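Uncharacterized protein (Eubacterium siraeum, PDB 4NZK) is of unknown function but belongs to the DHHW family of the SGNH-hydrolase clan, with an AlgX/AlgJ-like domain, consistent with an esterase- or acetyltransferase-like activity. Local coordinates at residues 83-88 with 329-334; 286-291 with 335-340; 309-314 with 340-345. One frame throughout, in Å; residues are numbered along the deposited sequence. Where two conformers were deposited one is given.

Contact 1. Residues 83-88 with 329-334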
ATOM      1  N   ALA A  83       3.778  17.724   6.048  1.00 10.70           N
ATOM      2  CA  ALA A  83       4.228  18.106   7.374  1.00 11.84           C
ATOM      3  C   ALA A  83       3.388  17.526   8.492  1.00 11.22           C
ATOM      4  O   ALA A  83       3.912  17.087   9.525  1.00 12.96           O
ATOM      5  CB  ALA A  83       4.276  19.624   7.492  1.00 16.32           C
ATOM      6  N   ASN A  84       2.078  17.502   8.297  1.00 11.82           N
ATOM      7  CA  ASN A  84       1.205  16.933   9.322  1.00 10.93           C
ATOM      8  C   ASN A  84       1.511  15.462   9.516  1.00 11.37           C
ATOM      9  O   ASN A  84       1.731  15.019  10.629  1.00 12.53           O
ATOM     10  CB  ASN A  84      -0.258  17.112   8.975  1.00 12.13           C
ATOM     11  CG  ASN A  84      -0.732  18.551   9.091  1.00 16.66           C
ATOM     12  OD1 ASN A  84       0.011  19.477   9.399  1.00 20.74           O
ATOM     13  ND2 ASN A  84      -2.005  18.721   8.883  1.00 21.83           N
ATOM     14  N   TYR A  85       1.539  14.720   8.415  1.00 10.30           N
ATOM     15  CA  TYR A  85       1.867  13.287   8.455  1.00  9.51           C
ATOM     16  C   TYR A  85       3.176  13.054   9.215  1.00  9.84           C
ATOM     17  O   TYR A  85       3.231  12.196  10.093  1.00 10.73           O
ATOM     18  CB  TYR A  85       1.995  12.801   6.992  1.00  9.25           C
ATOM     19  CG  TYR A  85       2.462  11.381   6.837  1.00  9.90           C
ATOM     20  CD1 TYR A  85       1.578  10.336   6.986  1.00 13.45           C
ATOM     21  CD2 TYR A  85       3.781  11.077   6.511  1.00 10.86           C
ATOM     22  CE1 TYR A  85       1.984   9.019   6.815  1.00 13.62           C
ATOM     23  CE2 TYR A  85       4.194   9.752   6.339  1.00 11.29           C
ATOM     24  CZ  TYR A  85       3.300   8.728   6.495  1.00 11.53           C
ATOM     25  OH  TYR A  85       3.635   7.421   6.369  1.00 12.89           O
ATOM     26  N   ALA A  86       4.226  13.773   8.851  1.00  9.94           N
ATOM     27  CA  ALA A  86       5.521  13.550   9.519  1.00 10.61           C
ATOM     28  C   ALA A  86       5.402  13.833  11.009  1.00 10.54           C
ATOM     29  O   ALA A  86       5.928  13.083  11.806  1.00 12.04           O
ATOM     30  CB  ALA A  86       6.625  14.416   8.921  1.00 11.61           C
ATOM     31  N   SER A  87       4.706  14.896  11.386  1.00 11.71           N
ATOM     32  CA  SER A  87       4.522  15.212  12.800  0.50 13.06           C
ATOM     33  C   SER A  87       3.772  14.115  13.548  1.00 12.32           C
ATOM     34  O   SER A  87       4.092  13.802  14.695  1.00 11.58           O
ATOM     35  CB  SER A  87       3.810  16.557  12.943  0.50 13.93           C
ATOM     36  OG  SER A  87       3.700  16.955  14.300  0.50 13.33           O
ATOM     37  N   TYR A  88       2.775  13.522  12.910  1.00 11.70           N
ATOM     38  CA  TYR A  88       2.024  12.445  13.526  1.00 11.98           C
ATOM     39  C   TYR A  88       2.880  11.188  13.702  1.00 12.38           C
ATOM     40  O   TYR A  88       2.814  10.504  14.734  1.00 11.69           O
ATOM     41  CB  TYR A  88       0.765  12.130  12.725  1.00 12.50           C
ATOM     42  CG  TYR A  88      -0.153  13.315  12.469  1.00 13.00           C
ATOM     43  CD1 TYR A  88      -0.171  14.404  13.312  1.00 14.98           C
ATOM     44  CD2 TYR A  88      -0.993  13.328  11.354  1.00 12.40           C
ATOM     45  CE1 TYR A  88      -0.987  15.492  13.068  1.00 16.09           C
ATOM     46  CE2 TYR A  88      -1.823  14.408  11.108  1.00 16.52           C
ATOM     47  CZ  TYR A  88      -1.805  15.485  11.965  1.00 14.99           C
ATOM     48  OH  TYR A  88      -2.637  16.576  11.717  1.00 17.87           O
ATOM     49  N   VAL A 329       7.045  -1.331  13.340  1.00 10.22           N
ATOM     50  CA  VAL A 329       5.826  -0.692  12.819  1.00  9.83           C
ATOM     51  C   VAL A 329       6.168  -0.100  11.463  1.00 11.32           C
ATOM     52  O   VAL A 329       7.158   0.623  11.347  1.00 12.22           O
ATOM     53  CB  VAL A 329       5.317   0.426  13.771  1.00 10.75           C
ATOM     54  CG1 VAL A 329       4.080   1.090  13.176  1.00 11.56           C
ATOM     55  CG2 VAL A 329       4.993  -0.170  15.133  1.00 11.45           C
ATOM     56  N   LEU A 330       5.326  -0.368  10.465  1.00 10.41           N
ATOM     57  CA  LEU A 330       5.473   0.220   9.160  1.00 10.30           C
ATOM     58  C   LEU A 330       4.251   1.080   8.844  1.00 11.00           C
ATOM     59  O   LEU A 330       3.140   0.599   8.844  1.00 12.15           O
ATOM     60  CB  LEU A 330       5.611  -0.886   8.113  1.00 11.33           C
ATOM     61  CG  LEU A 330       5.622  -0.418   6.671  1.00 10.65           C
ATOM     62  CD1 LEU A 330       6.819   0.471   6.368  1.00 12.24           C
ATOM     63  CD2 LEU A 330       5.611  -1.623   5.746  1.00 11.63           C
ATOM     64  N   PHE A 331       4.511   2.347   8.534  1.00  9.84           N
ATOM     65  CA  PHE A 331       3.525   3.246   7.961  1.00  9.09           C
ATOM     66  C   PHE A 331       3.794   3.267   6.455  1.00 11.09           C
ATOM     67  O   PHE A 331       4.929   3.591   6.009  1.00 10.68           O
ATOM     68  CB  PHE A 331       3.700   4.661   8.486  1.00 10.34           C
ATOM     69  CG  PHE A 331       3.213   4.835   9.885  1.00 10.37           C
ATOM     70  CD1 PHE A 331       4.038   4.567  10.954  1.00 11.47           C
ATOM     71  CD2 PHE A 331       1.911   5.204  10.130  1.00 12.54           C
ATOM     72  CE1 PHE A 331       3.589   4.737  12.260  1.00 13.48           C
ATOM     73  CE2 PHE A 331       1.441   5.353  11.428  1.00 13.66           C
ATOM     74  CZ  PHE A 331       2.287   5.109  12.486  1.00 15.71           C
ATOM     75  N   THR A 332       2.782   2.885   5.683  1.00 11.98           N
ATOM     76  CA  THR A 332       2.948   2.841   4.252  1.00 11.05           C
ATOM     77  C   THR A 332       1.665   3.239   3.564  1.00 10.38           C
ATOM     78  O   THR A 332       0.587   2.798   3.929  1.00 12.20           O
ATOM     79  CB  THR A 332       3.478   1.466   3.812  1.00 11.52           C
ATOM     80  OG1 THR A 332       3.778   1.497   2.393  1.00 12.72           O
ATOM     81  CG2 THR A 332       2.526   0.342   4.104  1.00 13.06           C
HETATM   82  N   MSE A 333       1.817   4.094   2.557  1.00 12.67           N
HETATM   83  CA  MSE A 333       0.686   4.644   1.837  0.50 12.24           C
HETATM   84  C   MSE A 333       1.162   5.378   0.630  1.00 11.62           C
HETATM   85  O   MSE A 333       2.360   5.626   0.481  1.00 11.79           O
HETATM   86  CB  MSE A 333      -0.106   5.595   2.729  0.50 13.01           C
HETATM   87  CG  MSE A 333       0.699   6.700   3.428  0.50 11.52           C
HETATM   88 SE   MSE A 333      -0.645   7.508   4.662  0.38 14.12          SE
HETATM   89  CE  MSE A 333       0.005   6.160   5.947  0.50 11.19           C
ATOM     90  N   CYS A 334       0.243   5.733  -0.256  1.00 10.32           N
ATOM     91  CA  CYS A 334       0.625   6.525  -1.415  1.00 10.77           C
ATOM     92  C   CYS A 334       0.750   7.997  -1.026  1.00 11.60           C
ATOM     93  O   CYS A 334       0.282   8.449   0.008  1.00 11.50           O
ATOM     94  CB  CYS A 334      -0.355   6.334  -2.568  1.00 12.19           C
ATOM     95  SG  CYS A 334      -1.916   7.220  -2.321  1.00 14.90           S
TER

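Contact 2. Residues 286-291 with 335-340. With EDO (1,2-ethanediol), chain B.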
ATOM      1  N   PHE A 286       0.413   0.105   9.463  1.00 12.01           N
ATOM      2  CA  PHE A 286      -0.600   1.129   9.418  1.00 13.02           C
ATOM      3  C   PHE A 286      -0.575   1.681   8.020  1.00 12.69           C
ATOM      4  O   PHE A 286       0.405   2.257   7.582  1.00 12.31           O
ATOM      5  CB  PHE A 286      -0.326   2.222  10.431  1.00 11.92           C
ATOM      6  CG  PHE A 286      -0.532   1.774  11.851  1.00 13.45           C
ATOM      7  CD1 PHE A 286      -1.789   1.424  12.308  1.00 15.89           C
ATOM      8  CD2 PHE A 286       0.543   1.736  12.730  1.00 15.02           C
ATOM      9  CE1 PHE A 286      -1.964   1.020  13.615  1.00 16.37           C
ATOM     10  CE2 PHE A 286       0.364   1.308  14.031  1.00 16.36           C
ATOM     11  CZ  PHE A 286      -0.893   0.959  14.453  1.00 15.57           C
ATOM     12  N   LYS A 287      -1.664   1.472   7.300  1.00 10.91           N
ATOM     13  CA  LYS A 287      -1.648   1.708   5.867  1.00 10.82           C
ATOM     14  C   LYS A 287      -2.893   2.384   5.324  1.00 12.57           C
ATOM     15  O   LYS A 287      -3.890   2.544   6.019  1.00 13.28           O
ATOM     16  CB  LYS A 287      -1.428   0.342   5.160  1.00 12.38           C
ATOM     17  CG  LYS A 287      -2.338  -0.823   5.584  1.00 16.28           C
ATOM     18  CD  LYS A 287      -3.729  -0.701   5.039  1.00 18.15           C
ATOM     19  CE  LYS A 287      -4.622  -1.870   5.398  1.00 18.16           C
ATOM     20  NZ  LYS A 287      -5.929  -1.697   4.704  1.00 17.15           N
ATOM     21  N   ASP A 288      -2.775   2.819   4.079  1.00 11.33           N
ATOM     22  CA  ASP A 288      -3.922   3.094   3.226  1.00 11.74           C
ATOM     23  C   ASP A 288      -4.033   1.885   2.268  1.00 11.55           C
ATOM     24  O   ASP A 288      -3.319   0.884   2.421  1.00 13.30           O
ATOM     25  CB  ASP A 288      -3.780   4.419   2.485  1.00 12.99           C
ATOM     26  CG  ASP A 288      -2.800   4.355   1.291  1.00 12.91           C
ATOM     27  OD1 ASP A 288      -2.133   3.295   1.075  1.00 13.87           O
ATOM     28  OD2 ASP A 288      -2.681   5.384   0.534  1.00 16.11           O
ATOM     29  N   SER A 289      -4.904   1.941   1.274  1.00 13.02           N
ATOM     30  CA  SER A 289      -5.132   0.750   0.495  1.00 12.07           C
ATOM     31  C   SER A 289      -3.938   0.247  -0.327  1.00 11.60           C
ATOM     32  O   SER A 289      -3.902  -0.946  -0.677  1.00 12.42           O
ATOM     33  CB  SER A 289      -6.376   0.881  -0.382  1.00 18.21           C
ATOM     34  OG  SER A 289      -6.254   1.934  -1.304  1.00 19.85           O
ATOM     35  N   TYR A 290      -2.923   1.093  -0.578  1.00 11.71           N
ATOM     36  CA  TYR A 290      -1.712   0.594  -1.259  1.00 12.61           C
ATOM     37  C   TYR A 290      -1.057  -0.500  -0.423  1.00 11.89           C
ATOM     38  O   TYR A 290      -0.482  -1.465  -0.946  1.00 12.10           O
ATOM     39  CB  TYR A 290      -0.697   1.732  -1.493  1.00 11.96           C
ATOM     40  CG  TYR A 290      -0.704   2.259  -2.881  1.00 12.29           C
ATOM     41  CD1 TYR A 290      -1.819   2.863  -3.420  1.00 12.69           C
ATOM     42  CD2 TYR A 290       0.415   2.134  -3.686  1.00 11.08           C
ATOM     43  CE1 TYR A 290      -1.822   3.311  -4.730  1.00 11.92           C
ATOM     44  CE2 TYR A 290       0.410   2.570  -4.992  1.00 11.95           C
ATOM     45  CZ  TYR A 290      -0.706   3.146  -5.511  1.00 12.54           C
ATOM     46  OH  TYR A 290      -0.683   3.557  -6.815  1.00 13.39           O
ATOM     47  N   GLY A 291      -1.107  -0.340   0.891  1.00 11.35           N
ATOM     48  CA  GLY A 291      -0.495  -1.314   1.760  1.00 11.71           C
ATOM     49  C   GLY A 291      -1.038  -2.711   1.696  1.00 13.27           C
ATOM     50  O   GLY A 291      -0.327  -3.675   1.996  1.00 14.74           O
ATOM     51  N   THR A 335       1.373   8.751  -1.913  1.00  9.04           N
ATOM     52  CA  THR A 335       1.625  10.161  -1.674  0.60 10.12           C
ATOM     53  C   THR A 335       0.353  10.944  -1.421  1.00 11.90           C
ATOM     54  O   THR A 335       0.307  11.778  -0.537  1.00 10.70           O
ATOM     55  CB  THR A 335       2.394  10.790  -2.827  0.60 10.95           C
ATOM     56  OG1 THR A 335       1.861  10.277  -4.058  0.60  9.80           O
ATOM     57  CG2 THR A 335       3.902  10.491  -2.710  0.60 10.64           C
ATOM     58  N   PHE A 336      -0.689  10.690  -2.206  1.00 11.51           N
ATOM     59  CA  PHE A 336      -1.929  11.433  -2.019  1.00  9.68           C
ATOM     60  C   PHE A 336      -2.458  11.271  -0.584  1.00 11.07           C
ATOM     61  O   PHE A 336      -2.998  12.187   0.013  1.00 13.10           O
ATOM     62  CB  PHE A 336      -2.991  10.928  -2.971  1.00 10.64           C
ATOM     63  CG  PHE A 336      -2.766  11.262  -4.413  1.00 11.05           C
ATOM     64  CD1 PHE A 336      -3.283  12.443  -4.958  1.00 13.22           C
ATOM     65  CD2 PHE A 336      -2.135  10.373  -5.261  1.00 13.50           C
ATOM     66  CE1 PHE A 336      -3.125  12.740  -6.307  1.00 12.84           C
ATOM     67  CE2 PHE A 336      -1.993  10.665  -6.605  1.00 13.34           C
ATOM     68  CZ  PHE A 336      -2.504  11.834  -7.137  1.00 12.40           C
ATOM     69  N   SER A 337      -2.325  10.073  -0.035  1.00 11.22           N
ATOM     70  CA  SER A 337      -2.776   9.833   1.334  1.00 11.13           C
ATOM     71  C   SER A 337      -1.888  10.551   2.346  1.00 12.25           C
ATOM     72  O   SER A 337      -2.394  11.176   3.276  1.00 12.67           O
ATOM     73  CB  SER A 337      -2.779   8.356   1.679  1.00 12.57           C
ATOM     74  OG  SER A 337      -3.784   7.682   1.002  1.00 13.92           O
ATOM     75  N   ALA A 338      -0.563  10.475   2.168  1.00 10.32           N
ATOM     76  CA  ALA A 338       0.344  11.056   3.140  1.00  9.97           C
ATOM     77  C   ALA A 338       0.258  12.569   3.170  1.00 11.28           C
ATOM     78  O   ALA A 338       0.444  13.151   4.229  1.00 12.11           O
ATOM     79  CB  ALA A 338       1.771  10.646   2.842  1.00 10.54           C
ATOM     80  N   VAL A 339       0.014  13.218   2.030  1.00 10.51           N
ATOM     81  CA  VAL A 339      -0.031  14.676   1.989  1.00  9.54           C
ATOM     82  C   VAL A 339      -1.422  15.284   2.176  1.00 10.88           C
ATOM     83  O   VAL A 339      -1.542  16.495   2.398  1.00 14.89           O
ATOM     84  CB  VAL A 339       0.634  15.277   0.743  1.00 11.93           C
ATOM     85  CG1 VAL A 339       2.038  14.706   0.556  1.00 12.62           C
ATOM     86  CG2 VAL A 339      -0.210  15.074  -0.515  1.00 13.71           C
ATOM     87  N   GLY A 340      -2.439  14.439   2.143  1.00 13.76           N
ATOM     88  CA  GLY A 340      -3.836  14.855   2.160  1.00 15.62           C
ATOM     89  C   GLY A 340      -4.589  14.457   3.407  1.00 15.23           C
ATOM     90  O   GLY A 340      -4.007  14.225   4.483  1.00 15.00           O
TER
HETATM   91  C1  EDO B 401      -7.170  -5.060   6.111  1.00 27.03           C
HETATM   92  O1  EDO B 401      -6.901  -4.450   4.859  1.00 21.77           O
HETATM   93  C2  EDO B 401      -6.899  -4.126   7.306  1.00 19.72           C
HETATM   94  O2  EDO B 401      -7.336  -2.802   7.022  1.00 24.52           O

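Contact 3. Residues 309-314 with 340-345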
ATOM      1  N   ASP A 309      -5.696  -0.222   9.115  1.00 14.23           N
ATOM      2  CA  ASP A 309      -5.908   0.880   8.201  1.00 14.16           C
ATOM      3  C   ASP A 309      -6.048   2.174   9.004  1.00 15.06           C
ATOM      4  O   ASP A 309      -6.848   2.251   9.932  1.00 17.26           O
ATOM      5  CB  ASP A 309      -7.176   0.674   7.375  1.00 14.54           C
ATOM      6  CG  ASP A 309      -7.191   1.561   6.142  1.00 19.35           C
ATOM      7  OD1 ASP A 309      -7.373   2.806   6.312  1.00 19.65           O
ATOM      8  OD2 ASP A 309      -7.027   1.005   5.017  1.00 20.30           O
ATOM      9  N   ILE A 310      -5.313   3.210   8.605  1.00 15.71           N
ATOM     10  CA  ILE A 310      -5.353   4.488   9.319  1.00 14.77           C
ATOM     11  C   ILE A 310      -6.725   5.164   9.315  1.00 16.60           C
ATOM     12  O   ILE A 310      -6.971   6.033  10.128  1.00 17.60           O
ATOM     13  CB  ILE A 310      -4.307   5.462   8.748  1.00 17.00           C
ATOM     14  CG1 ILE A 310      -4.637   5.823   7.289  1.00 21.28           C
ATOM     15  CG2 ILE A 310      -2.906   4.866   8.851  1.00 18.64           C
ATOM     16  CD1 ILE A 310      -3.629   6.714   6.627  1.00 26.79           C
ATOM     17  N   ARG A 311      -7.602   4.771   8.391  1.00 13.67           N
ATOM     18  CA  ARG A 311      -8.963   5.308   8.319  1.00 17.00           C
ATOM     19  C   ARG A 311      -9.974   4.612   9.259  1.00 17.27           C
ATOM     20  O   ARG A 311     -10.997   5.191   9.587  1.00 17.89           O
ATOM     21  CB  ARG A 311      -9.469   5.208   6.877  1.00 16.40           C
ATOM     22  CG  ARG A 311      -8.628   6.000   5.896  1.00 23.06           C
ATOM     23  CD  ARG A 311      -8.871   5.558   4.465  1.00 27.02           C
ATOM     24  NE  ARG A 311      -8.298   4.235   4.177  1.00 23.36           N
ATOM     25  CZ  ARG A 311      -8.572   3.552   3.062  1.00 27.38           C
ATOM     26  NH1 ARG A 311      -9.396   4.081   2.147  1.00 38.42           N
ATOM     27  NH2 ARG A 311      -8.037   2.345   2.863  1.00 23.61           N
ATOM     28  N   TYR A 312      -9.657   3.381   9.681  1.00 15.64           N
ATOM     29  CA  TYR A 312     -10.602   2.483  10.366  1.00 15.42           C
ATOM     30  C   TYR A 312      -9.901   1.794  11.540  1.00 18.17           C
ATOM     31  O   TYR A 312      -9.505   0.617  11.490  1.00 19.41           O
ATOM     32  CB  TYR A 312     -11.123   1.413   9.409  1.00 18.33           C
ATOM     33  CG  TYR A 312     -11.583   1.951   8.089  1.00 16.80           C
ATOM     34  CD1 TYR A 312     -12.685   2.741   8.000  1.00 23.81           C
ATOM     35  CD2 TYR A 312     -10.877   1.688   6.940  1.00 19.02           C
ATOM     36  CE1 TYR A 312     -13.093   3.221   6.783  1.00 22.58           C
ATOM     37  CE2 TYR A 312     -11.260   2.183   5.700  1.00 21.90           C
ATOM     38  CZ  TYR A 312     -12.379   2.955   5.629  1.00 23.97           C
ATOM     39  OH  TYR A 312     -12.801   3.482   4.424  1.00 33.50           O
ATOM     40  N   PHE A 313      -9.737   2.523  12.606  1.00 18.34           N
ATOM     41  CA  PHE A 313      -8.983   2.025  13.734  1.00 18.19           C
ATOM     42  C   PHE A 313      -9.555   2.678  14.948  1.00 16.68           C
ATOM     43  O   PHE A 313      -9.457   3.893  15.112  1.00 19.23           O
ATOM     44  CB  PHE A 313      -7.516   2.379  13.576  1.00 17.32           C
ATOM     45  CG  PHE A 313      -6.618   1.739  14.614  1.00 15.95           C
ATOM     46  CD1 PHE A 313      -6.190   0.422  14.443  1.00 15.15           C
ATOM     47  CD2 PHE A 313      -6.164   2.444  15.712  1.00 17.28           C
ATOM     48  CE1 PHE A 313      -5.362  -0.181  15.363  1.00 16.67           C
ATOM     49  CE2 PHE A 313      -5.344   1.836  16.650  1.00 16.86           C
ATOM     50  CZ  PHE A 313      -4.917   0.522  16.456  1.00 16.37           C
ATOM     51  N   ASP A 314     -10.145   1.857  15.814  1.00 18.90           N
ATOM     52  CA  ASP A 314     -10.879   2.374  16.960  1.00 21.78           C
ATOM     53  C   ASP A 314     -10.246   2.079  18.306  1.00 22.22           C
ATOM     54  O   ASP A 314     -10.925   1.761  19.270  1.00 36.87           O
ATOM     55  CB  ASP A 314     -12.303   1.829  16.888  1.00 21.21           C
ATOM     56  CG  ASP A 314     -13.086   2.456  15.757  1.00 28.24           C
ATOM     57  OD1 ASP A 314     -13.221   3.706  15.754  1.00 40.21           O
ATOM     58  OD2 ASP A 314     -13.543   1.709  14.866  1.00 44.49           O
ATOM     59  N   GLY A 340      -2.439  14.439   2.143  1.00 13.76           N
ATOM     60  CA  GLY A 340      -3.836  14.855   2.160  1.00 15.62           C
ATOM     61  C   GLY A 340      -4.589  14.457   3.407  1.00 15.23           C
ATOM     62  O   GLY A 340      -4.007  14.225   4.483  1.00 15.00           O
ATOM     63  N   GLU A 341      -5.895  14.343   3.250  1.00 16.83           N
ATOM     64  CA  GLU A 341      -6.795  14.093   4.368  0.50 18.07           C
ATOM     65  C   GLU A 341      -6.583  12.739   5.064  1.00 15.48           C
ATOM     66  O   GLU A 341      -6.794  12.618   6.270  1.00 16.74           O
ATOM     67  CB  GLU A 341      -8.258  14.284   3.894  0.50 22.11           C
ATOM     68  CG  GLU A 341      -8.516  15.704   3.377  0.50 27.93           C
ATOM     69  CD  GLU A 341      -9.982  16.060   3.146  0.50 33.73           C
ATOM     70  OE1 GLU A 341     -10.702  15.298   2.465  0.50 51.42           O
ATOM     71  OE2 GLU A 341     -10.407  17.132   3.625  0.50 27.82           O
ATOM     72  N   ASN A 342      -6.179  11.707   4.328  1.00 17.16           N
ATOM     73  CA  ASN A 342      -6.034  10.403   4.963  1.00 17.66           C
ATOM     74  C   ASN A 342      -5.024  10.385   6.108  1.00 16.27           C
ATOM     75  O   ASN A 342      -5.189   9.661   7.078  1.00 18.04           O
ATOM     76  CB  ASN A 342      -5.624   9.340   3.940  1.00 19.88           C
ATOM     77  CG  ASN A 342      -6.797   8.859   3.093  1.00 19.31           C
ATOM     78  OD1 ASN A 342      -7.977   9.135   3.400  1.00 24.11           O
ATOM     79  ND2 ASN A 342      -6.491   8.127   2.034  1.00 22.61           N
ATOM     80  N   ALA A 343      -3.976  11.194   6.001  1.00 14.01           N
ATOM     81  CA  ALA A 343      -2.974  11.245   7.029  1.00 12.96           C
ATOM     82  C   ALA A 343      -3.558  11.703   8.348  1.00 13.38           C
ATOM     83  O   ALA A 343      -3.028  11.380   9.400  1.00 14.40           O
ATOM     84  CB  ALA A 343      -1.887  12.198   6.606  1.00 14.71           C
ATOM     85  N   GLU A 344      -4.633  12.492   8.291  1.00 13.84           N
ATOM     86  CA  GLU A 344      -5.238  12.974   9.532  1.00 14.11           C
ATOM     87  C   GLU A 344      -5.779  11.820  10.364  1.00 14.40           C
ATOM     88  O   GLU A 344      -5.987  11.966  11.581  1.00 15.19           O
ATOM     89  CB  GLU A 344      -6.335  14.003   9.251  1.00 15.58           C
ATOM     90  CG  GLU A 344      -5.822  15.231   8.497  1.00 20.95           C
ATOM     91  CD  GLU A 344      -4.625  15.919   9.177  1.00 19.88           C
ATOM     92  OE1 GLU A 344      -4.663  16.117  10.414  1.00 21.71           O
ATOM     93  OE2 GLU A 344      -3.625  16.252   8.492  1.00 20.31           O
ATOM     94  N   GLY A 345      -5.983  10.657   9.738  1.00 15.83           N
ATOM     95  CA  GLY A 345      -6.425   9.483  10.488  1.00 14.22           C
ATOM     96  C   GLY A 345      -5.407   9.021  11.514  1.00 15.40           C
ATOM     97  O   GLY A 345      -5.737   8.370  12.529  1.00 15.39           O
TER

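Contact 1. Residues 83-88 with 329-334
Phe331 is the first residue of segment 329-334 (strand 328-334) to meet helix residue Tyr85, and its contact is made by the CB atom and not by the ring tip: Tyr85 OH lies 3.5 Å from Phe331 CB. The two side chains run past each other in opposite directions, so the phenol end slips by the root of the phenylalanine, and its oxygen approaches the Phe331 ring obliquely. The Phe331 ring itself is taken up elsewhere, edge-to-face with Phe92 of the same helix and against Phe286 of the adjacent strand. Thr332 comes next with its CB directed away from the helix, as strand alternation requires. Met333, present as selenomethionine and modelled in two conformers, points back to the helix; in the one described here its CE lies at the rim of the Tyr85 ring, near the ring plane, 3.6 Å from CE1. The selenium sits 4.8 Å from the ring centroid and 57° off the ring normal, an oblique Met-aromatic contact. Tyr85 reaches this far because its CG is trans to the backbone N (chi1 174°), which carries the ring across a CA separation of 10.2 Å between Tyr85 and Phe331. Met333 ends in a bend (chi3 90°) that brings CE beside the ring. The contact joins the first turns of helix 83-96 to one face of the central mixed sheet. No hydrogen bond spans the two segments: the phenol oxygen is satisfied by Asn104 OD1 on strand 101-107, so the chemistry here is a buried apolar contact round a hydroxyl anchored on a neighbouring strand.

Contact 2. Residues 286-291 with 335-340
Asp288 meets Ser337 through one carboxylate oxygen, and the approach can be followed outward from CB. CB lies 3.6 Å from Ser337 OG, with chi1 at 76° setting CG between the backbone N and the carbonyl carbon. Asp288 CG in turn is 3.5 Å from Ser337 OG, and beyond it the oxygens divide the work. OD1 turns back to its own chain and accepts from Tyr290 N at 2.9 Å, met 54° out of the carboxylate plane; this bond closes an Asx turn. OD2 takes a short bond of 2.6 Å from Ser337 OG on its anti lone pair. The same oxygen also accepts from Cys334 N, at the N-cap position of helix 335-339, while Ser337 OG has a second partner in Asn342 ND2. Replacing Asp288 by an alanine would probably leave Ser337 OG and Cys334 N without this acceptor and the turn at Tyr290 untied. The next residue, Ser289, bonds through OG to His164 NE2, a pairing consistent with the serine-histidine site of SGNH hydrolases, and Cys334 SG is covalently linked to an unidentified ligand close by. The bonds therefore imply that a single buried carboxylate fixes the turn carrying Ser289 to the start of helix 335-339.

Contact 3. Residues 309-314 with 340-345
Ile310 and Asn342 meet through a methyl and a backbone oxygen: Ile310 CD1 ends 3.4 Å from Asn342 O. The isoleucine places CG1 between its backbone N and carbonyl carbon (chi1 65°) and is extended beyond it, which sends CD1 to the carbonyl. Asn342 O accepts the backbone hydrogen bond of Gly345 N at 2.9 Å, so the methyl packs beside a polar atom already in use. Gly345 brings its CA to 3.5 Å from Ile310 O in a CA-H...O contact; a CB on this residue would fall 2.4 Å from that same oxygen, and the close approach thus depends on the missing side chain. Ile310 O has a firmer partner in Asn349 ND2. Ile310 and Arg311 are the central residues of a type I turn from Asp309 to Tyr312, at the C-terminal end of strand 304-309, which runs parallel to strand 282-287 in the central sheet of the SGNH-like alpha/beta fold. An Asx turn is nested in it, Asp309 OD1 taking Arg311 N on its anti lone pair. Arg311 bends at chi3 (-72°) and returns to the same carboxylate side-on: NE reaches Asp309 OD1 at 2.7 Å, and NH2 reaches Asp309 OD2 at an equal length, both on the syn side and somewhat tilted out of the carboxylate plane. Asp309 OD2 is shared with Lys287 NZ, and Arg311 NH2 with Asp267 OD2. Upstream of the bend, CD of Arg311, placed by the first two torsions, lies 3.8 Å from Asn342 OD1, with guanidinium and amide planes 50° apart. Asn342 spends its ND2 on Ser337 OG.

From the N terminus, helix 83-96 opens contact 1, which closes a loop of 240 residues when strand 328-334 returns beside strand 101-107. Residues 286-291 and 309-314, at the ends of strands 282-287 and 304-309, open contacts 2 and 3 before that closure; these close loops of 43 and 25 residues at 335-340 and 340-345. Each pair of contacts crosses and none nests. The second partners follow one another directly along the chain, and Gly340 belongs to both contacts 2 and 3. Further ties join the sites: Asn84 and Tyr88 bond to Glu344, while Met333 SE touches Ile310 CD1. Together they tie helix 83-96 and the chain from 335 to 345 to the C-terminal ends of strands 282-287, 304-309 and 328-334.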